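Local coordinates for xylanase and alpha-amylase inhibitor protein (Scadoxus multiflorus, PDB 3MU7) that inhibits xylanase and alpha-amylase, and is built as a TIM barrel of the glycosyl hydrolase family 18 type, at residues I139-R144 / S171-A176; N87-L92 / Y133-N138. All coordinates share one frame; numbering follows the deposited sequence.

Contact 1: I139-R144 / S171-A176; sequences ILSSFR and SATFDA
R144, on helix 133-144, reaches across to T173 and D175 in the segment that leads into strand 176-180. From CB the chain first runs outward with CG anti to the backbone N, stays extended to CD, then bends at chi3 (59°), which turns the guanidinium end-on to the T173 carbonyl. On its way the side chain also touches E149, F150 and L152; the contact with 171-176 begins at CZ, 3.4 Å from T173 O. Both terminal nitrogens then converge on that one oxygen: NH1 and NH2 of R144 each donate to T173 O at 2.9 Å, and the oxygen lies in the plane of the guanidinium. The two donors use it differently, NH1 lying almost on the extension of the C=O bond and NH2 on a lone pair at 133°. NH1 also forms a salt bridge to D175 OD2 at 2.8 Å, whose hydrogen-bond geometry is weak, with the carboxylate turned 77° from the guanidinium. Beside this grip, S141 CB packs 3.8 Å from T173 OG1. A leucine in place of R144 would probably leave T173 O without both donors and D175 without its cationic mate. Since D175 OD2 also accepts from L152 N on strand 151-154, the chemistry implies that one charged pair and one shared carbonyl tie helix, connecting segment and barrel strand together.

Contact 2: N87-L92 / Y133-N138; sequences NDANDL and YQLLAN. With PEG (di(hydroxyethyl)ether), chain D.
A89 on helix 86-101 and L136 on helix 133-144 have the nearest CA atoms across the contact, 4.7 Å apart. The short helical segments pass 8.4 Å from each other, axis to axis, and run in the same general direction at a signed crossing angle of -33°. Such proximity is possible because the bump on the first helix is a single methyl. A89 CB fits into the hollow between two consecutive leucines: it lies alongside L135 from CB to CD2, the latter 3.9 Å away, and sits over the L136 backbone N at 3.8 Å, beside L136 CB. In return, L136 supplies the larger bump. With CG anti to its backbone N (chi1 174°), it sends CD1 against the first helix, 3.5 Å from A89 O and 4.0 Å from L92 CB, so this methyl fills the dip between a backbone carbonyl and the next turn's side chain. Its other branch, CD2, meets L92 CD2 at 3.8 Å, where the two side chains pass at a slant. No hydrogen bond crosses between the helices, so the evidence is for a fit of apolar shapes. L136 also touches A93 and, beneath the helices, F123 on strand 120-125. At the start of helix 86-101 a di(hydroxyethyl)ether, probably from the crystallisation liquor, accepts a hydrogen bond from N87 N and is also hydrogen-bonded to R86 N. Helices 86-101 and 133-144 follow strands 69-76 and 120-125, which pair in parallel, so the two helices pack side against side around the barrel, as in a TIM barrel.

Contacts 1 and 2 share helix 133-144, and their centres lie 11 Å apart on the same side of the chain's centre. Along the chain both segments of contact 2 come before those of contact 1: helix 86-101 pairs with the first half of the shared helix, whose second half then meets residues 171-176, just before strand 176-180. The two regions also touch directly, T173 CG2 lying 4.0 Å from A137 CB and I139 CD1 3.8 Å from N90 CA. Helix 133-144 is therefore held on one flank by apolar packing and on another by charged and polar bonds, which joins helix 86-101, helix 133-144 and the segment entering strand 176-180 on one side of the barrel.

Contact 1: I139-R144 / S171-A176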
loop_
_atom_site.group_PDB
_atom_site.type_symbol
_atom_site.label_atom_id
_atom_site.label_comp_id
_atom_site.label_asym_id
_atom_site.label_seq_id
_atom_site.Cartn_x
_atom_site.Cartn_y
_atom_site.Cartn_z
ATOM N N ILE A 139 9.963 -5.457 14.966
ATOM C CA ILE A 139 10.197 -4.279 15.785
ATOM C C ILE A 139 9.031 -3.290 15.676
ATOM O O ILE A 139 8.550 -2.784 16.687
ATOM C CB ILE A 139 11.558 -3.613 15.481
ATOM C CG1 ILE A 139 12.701 -4.616 15.695
ATOM C CG2 ILE A 139 11.752 -2.379 16.360
ATOM C CD1 ILE A 139 14.060 -4.125 15.238
ATOM N N LEU A 140 8.550 -3.047 14.460
ATOM C CA LEU A 140 7.372 -2.201 14.298
ATOM C C LEU A 140 6.157 -2.783 15.025
ATOM O O LEU A 140 5.414 -2.054 15.678
ATOM C CB LEU A 140 7.051 -1.978 12.825
ATOM C CG LEU A 140 8.020 -1.083 12.055
ATOM C CD1 LEU A 140 7.717 -1.159 10.577
ATOM C CD2 LEU A 140 7.958 0.360 12.533
ATOM N N SER A 141 5.973 -4.097 14.923
ATOM C CA SER A 141 4.863 -4.760 15.601
ATOM C C SER A 141 4.982 -4.635 17.120
ATOM O O SER A 141 3.983 -4.433 17.805
ATOM C CB SER A 141 4.763 -6.215 15.150
ATOM O OG SER A 141 3.670 -6.866 15.769
ATOM N N SER A 142 6.205 -4.729 17.636
ATOM C CA SER A 142 6.469 -4.469 19.053
ATOM C C SER A 142 6.004 -3.065 19.443
ATOM O O SER A 142 5.374 -2.877 20.485
ATOM C CB SER A 142 7.956 -4.641 19.364
ATOM O OG SER A 142 8.226 -4.376 20.734
ATOM N N PHE A 143 6.310 -2.080 18.599
ATOM C CA PHE A 143 5.870 -0.701 18.827
ATOM C C PHE A 143 4.343 -0.564 18.785
ATOM O O PHE A 143 3.773 0.223 19.538
ATOM C CB PHE A 143 6.499 0.249 17.801
ATOM C CG PHE A 143 8.000 0.383 17.910
ATOM C CD1 PHE A 143 8.666 0.141 19.109
ATOM C CD2 PHE A 143 8.749 0.777 16.805
ATOM C CE1 PHE A 143 10.050 0.275 19.195
ATOM C CE2 PHE A 143 10.125 0.926 16.883
ATOM C CZ PHE A 143 10.782 0.675 18.079
ATOM N N ARG A 144 3.697 -1.335 17.910
ATOM C CA ARG A 144 2.233 -1.403 17.790
ATOM C C ARG A 144 1.588 -1.801 19.129
ATOM O O ARG A 144 0.448 -1.412 19.427
ATOM C CB ARG A 144 1.874 -2.412 16.678
ATOM C CG ARG A 144 0.413 -2.542 16.249
ATOM C CD ARG A 144 0.279 -3.246 14.874
ATOM N NE ARG A 144 0.857 -4.595 14.833
ATOM C CZ ARG A 144 0.796 -5.432 13.791
ATOM N NH1 ARG A 144 0.182 -5.081 12.666
ATOM N NH2 ARG A 144 1.364 -6.629 13.871
ATOM N N SER A 171 4.225 -14.726 8.993
ATOM C CA SER A 171 4.259 -14.457 10.428
ATOM C C SER A 171 2.929 -13.931 10.967
ATOM O O SER A 171 2.776 -13.786 12.178
ATOM C CB SER A 171 5.376 -13.475 10.775
ATOM O OG SER A 171 5.012 -12.149 10.428
ATOM N N ALA A 172 1.991 -13.629 10.064
ATOM C CA ALA A 172 0.647 -13.109 10.390
ATOM C C ALA A 172 0.660 -11.665 10.887
ATOM O O ALA A 172 -0.319 -11.184 11.446
ATOM C CB ALA A 172 -0.100 -14.028 11.382
ATOM N N THR A 173 1.759 -10.964 10.646
ATOM C CA THR A 173 1.963 -9.624 11.198
ATOM C C THR A 173 1.137 -8.528 10.509
ATOM O O THR A 173 0.855 -7.501 11.124
ATOM C CB THR A 173 3.479 -9.261 11.204
ATOM O OG1 THR A 173 3.741 -8.142 12.073
ATOM C CG2 THR A 173 3.997 -8.988 9.795
ATOM N N PHE A 174 0.741 -8.737 9.252
ATOM C CA PHE A 174 0.053 -7.682 8.504
ATOM C C PHE A 174 -1.438 -7.651 8.767
ATOM O O PHE A 174 -2.120 -8.685 8.720
ATOM C CB PHE A 174 0.330 -7.785 7.003
ATOM C CG PHE A 174 1.780 -7.621 6.660
ATOM C CD1 PHE A 174 2.522 -8.704 6.210
ATOM C CD2 PHE A 174 2.412 -6.385 6.812
ATOM C CE1 PHE A 174 3.873 -8.559 5.912
ATOM C CE2 PHE A 174 3.755 -6.234 6.518
ATOM C CZ PHE A 174 4.489 -7.319 6.060
ATOM N N ASP A 175 -1.942 -6.454 9.045
ATOM C CA ASP A 175 -3.368 -6.223 9.206
ATOM C C ASP A 175 -4.124 -6.406 7.903
ATOM O O ASP A 175 -5.283 -6.824 7.903
ATOM C CB ASP A 175 -3.594 -4.814 9.735
ATOM C CG ASP A 175 -2.975 -4.618 11.091
ATOM O OD1 ASP A 175 -3.508 -5.183 12.068
ATOM O OD2 ASP A 175 -1.938 -3.941 11.184
ATOM N N ALA A 176 -3.466 -6.074 6.793
ATOM C CA ALA A 176 -4.051 -6.208 5.471
ATOM C C ALA A 176 -2.943 -6.360 4.464
ATOM O O ALA A 176 -1.823 -5.889 4.666
ATOM C CB ALA A 176 -4.903 -4.999 5.122
#

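Contact 2: N87-L92 / Y133-N138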
loop_
_atom_site.group_PDB
_atom_site.type_symbol
_atom_site.label_atom_id
_atom_site.label_comp_id
_atom_site.label_asym_id
_atom_site.label_seq_id
_atom_site.Cartn_x
_atom_site.Cartn_y
_atom_site.Cartn_z
ATOM N N ASN A 87 20.986 -4.247 12.041
ATOM C CA ASN A 87 21.051 -2.833 12.388
ATOM C C ASN A 87 20.209 -1.967 11.446
ATOM O O ASN A 87 19.532 -1.046 11.903
ATOM C CB ASN A 87 22.495 -2.325 12.450
ATOM C CG ASN A 87 22.587 -0.934 13.026
ATOM O OD1 ASN A 87 22.286 -0.712 14.201
ATOM N ND2 ASN A 87 22.987 0.017 12.197
ATOM N N ASP A 88 20.242 -2.271 10.147
ATOM C CA ASP A 88 19.384 -1.580 9.173
ATOM C C ASP A 88 17.907 -1.667 9.566
ATOM O O ASP A 88 17.179 -0.671 9.485
ATOM C CB ASP A 88 19.558 -2.156 7.761
ATOM C CG ASP A 88 20.843 -1.704 7.075
ATOM O OD1 ASP A 88 21.553 -0.817 7.584
ATOM O OD2 ASP A 88 21.132 -2.250 5.992
ATOM N N ALA A 89 17.470 -2.853 9.990
ATOM C CA ALA A 89 16.081 -3.062 10.385
ATOM C C ALA A 89 15.720 -2.244 11.621
ATOM O O ALA A 89 14.685 -1.578 11.644
ATOM C CB ALA A 89 15.801 -4.541 10.610
ATOM N N ASN A 90 16.573 -2.293 12.645
ATOM C CA ASN A 90 16.403 -1.485 13.855
ATOM C C ASN A 90 16.304 -0.004 13.495
ATOM O O ASN A 90 15.399 0.702 13.928
ATOM C CB ASN A 90 17.606 -1.735 14.784
ATOM C CG ASN A 90 17.508 -1.027 16.155
ATOM O OD1 ASN A 90 16.424 -0.910 16.762
ATOM N ND2 ASN A 90 18.681 -0.684 16.709
ATOM N N ASP A 91 17.251 0.456 12.684
ATOM C CA ASP A 91 17.334 1.858 12.310
ATOM C C ASP A 91 16.082 2.328 11.593
ATOM O O ASP A 91 15.533 3.384 11.906
ATOM C CB ASP A 91 18.550 2.104 11.417
ATOM C CG ASP A 91 19.861 1.893 12.138
ATOM O OD1 ASP A 91 19.860 1.826 13.384
ATOM O OD2 ASP A 91 20.887 1.784 11.439
ATOM N N LEU A 92 15.633 1.548 10.620
ATOM C CA LEU A 92 14.441 1.926 9.892
ATOM C C LEU A 92 13.201 1.895 10.786
ATOM O O LEU A 92 12.374 2.799 10.722
ATOM C CB LEU A 92 14.252 1.057 8.647
ATOM C CG LEU A 92 13.093 1.455 7.719
ATOM C CD1 LEU A 92 13.209 2.911 7.256
ATOM C CD2 LEU A 92 13.023 0.521 6.517
ATOM N N TYR A 133 13.574 -7.975 6.585
ATOM C CA TYR A 133 12.222 -7.417 6.679
ATOM C C TYR A 133 11.366 -8.055 7.776
ATOM O O TYR A 133 10.506 -7.380 8.345
ATOM C CB TYR A 133 11.512 -7.426 5.320
ATOM C CG TYR A 133 12.124 -6.430 4.366
ATOM C CD1 TYR A 133 12.927 -6.847 3.312
ATOM C CD2 TYR A 133 11.911 -5.063 4.539
ATOM C CE1 TYR A 133 13.510 -5.916 2.448
ATOM C CE2 TYR A 133 12.492 -4.133 3.693
ATOM C CZ TYR A 133 13.273 -4.567 2.649
ATOM O OH TYR A 133 13.832 -3.632 1.813
ATOM N N GLN A 134 11.614 -9.326 8.095
ATOM C CA GLN A 134 10.938 -9.947 9.229
ATOM C C GLN A 134 11.288 -9.228 10.535
ATOM O O GLN A 134 10.402 -8.925 11.327
ATOM C CB GLN A 134 11.235 -11.449 9.315
ATOM C CG GLN A 134 10.598 -12.149 10.517
ATOM C CD GLN A 134 9.083 -12.265 10.437
ATOM O OE1 GLN A 134 8.461 -11.918 9.436
ATOM N NE2 GLN A 134 8.483 -12.763 11.502
ATOM N N LEU A 135 12.570 -8.948 10.753
ATOM C CA LEU A 135 12.983 -8.195 11.935
ATOM C C LEU A 135 12.380 -6.784 11.960
ATOM O O LEU A 135 11.935 -6.324 13.003
ATOM C CB LEU A 135 14.509 -8.137 12.051
ATOM C CG LEU A 135 15.087 -7.391 13.263
ATOM C CD1 LEU A 135 14.611 -7.967 14.593
ATOM C CD2 LEU A 135 16.602 -7.381 13.201
ATOM N N LEU A 136 12.361 -6.110 10.811
ATOM C CA LEU A 136 11.731 -4.800 10.726
ATOM C C LEU A 136 10.267 -4.880 11.161
ATOM O O LEU A 136 9.814 -4.078 11.983
ATOM C CB LEU A 136 11.821 -4.247 9.306
ATOM C CG LEU A 136 11.066 -2.938 9.055
ATOM C CD1 LEU A 136 11.660 -1.789 9.862
ATOM C CD2 LEU A 136 11.075 -2.603 7.582
ATOM N N ALA A 137 9.535 -5.846 10.610
ATOM C CA ALA A 137 8.145 -6.049 10.997
ATOM C C ALA A 137 8.023 -6.384 12.482
ATOM O O ALA A 137 7.124 -5.886 13.149
ATOM C CB ALA A 137 7.494 -7.125 10.145
ATOM N N ASN A 138 8.929 -7.215 12.999
ATOM C CA ASN A 138 8.904 -7.565 14.422
ATOM C C ASN A 138 9.045 -6.345 15.320
ATOM O O ASN A 138 8.342 -6.214 16.317
ATOM C CB ASN A 138 10.004 -8.572 14.768
ATOM C CG ASN A 138 9.718 -9.964 14.274
ATOM O OD1 ASN A 138 8.601 -10.306 13.906
ATOM N ND2 ASN A 138 10.742 -10.786 14.288
HETATM C C1 PEG D . 24.468 -6.653 12.133
HETATM O O1 PEG D . 23.648 -5.479 12.203
HETATM C C2 PEG D . 23.593 -7.905 12.016
HETATM O O2 PEG D . 23.157 -8.168 10.669
#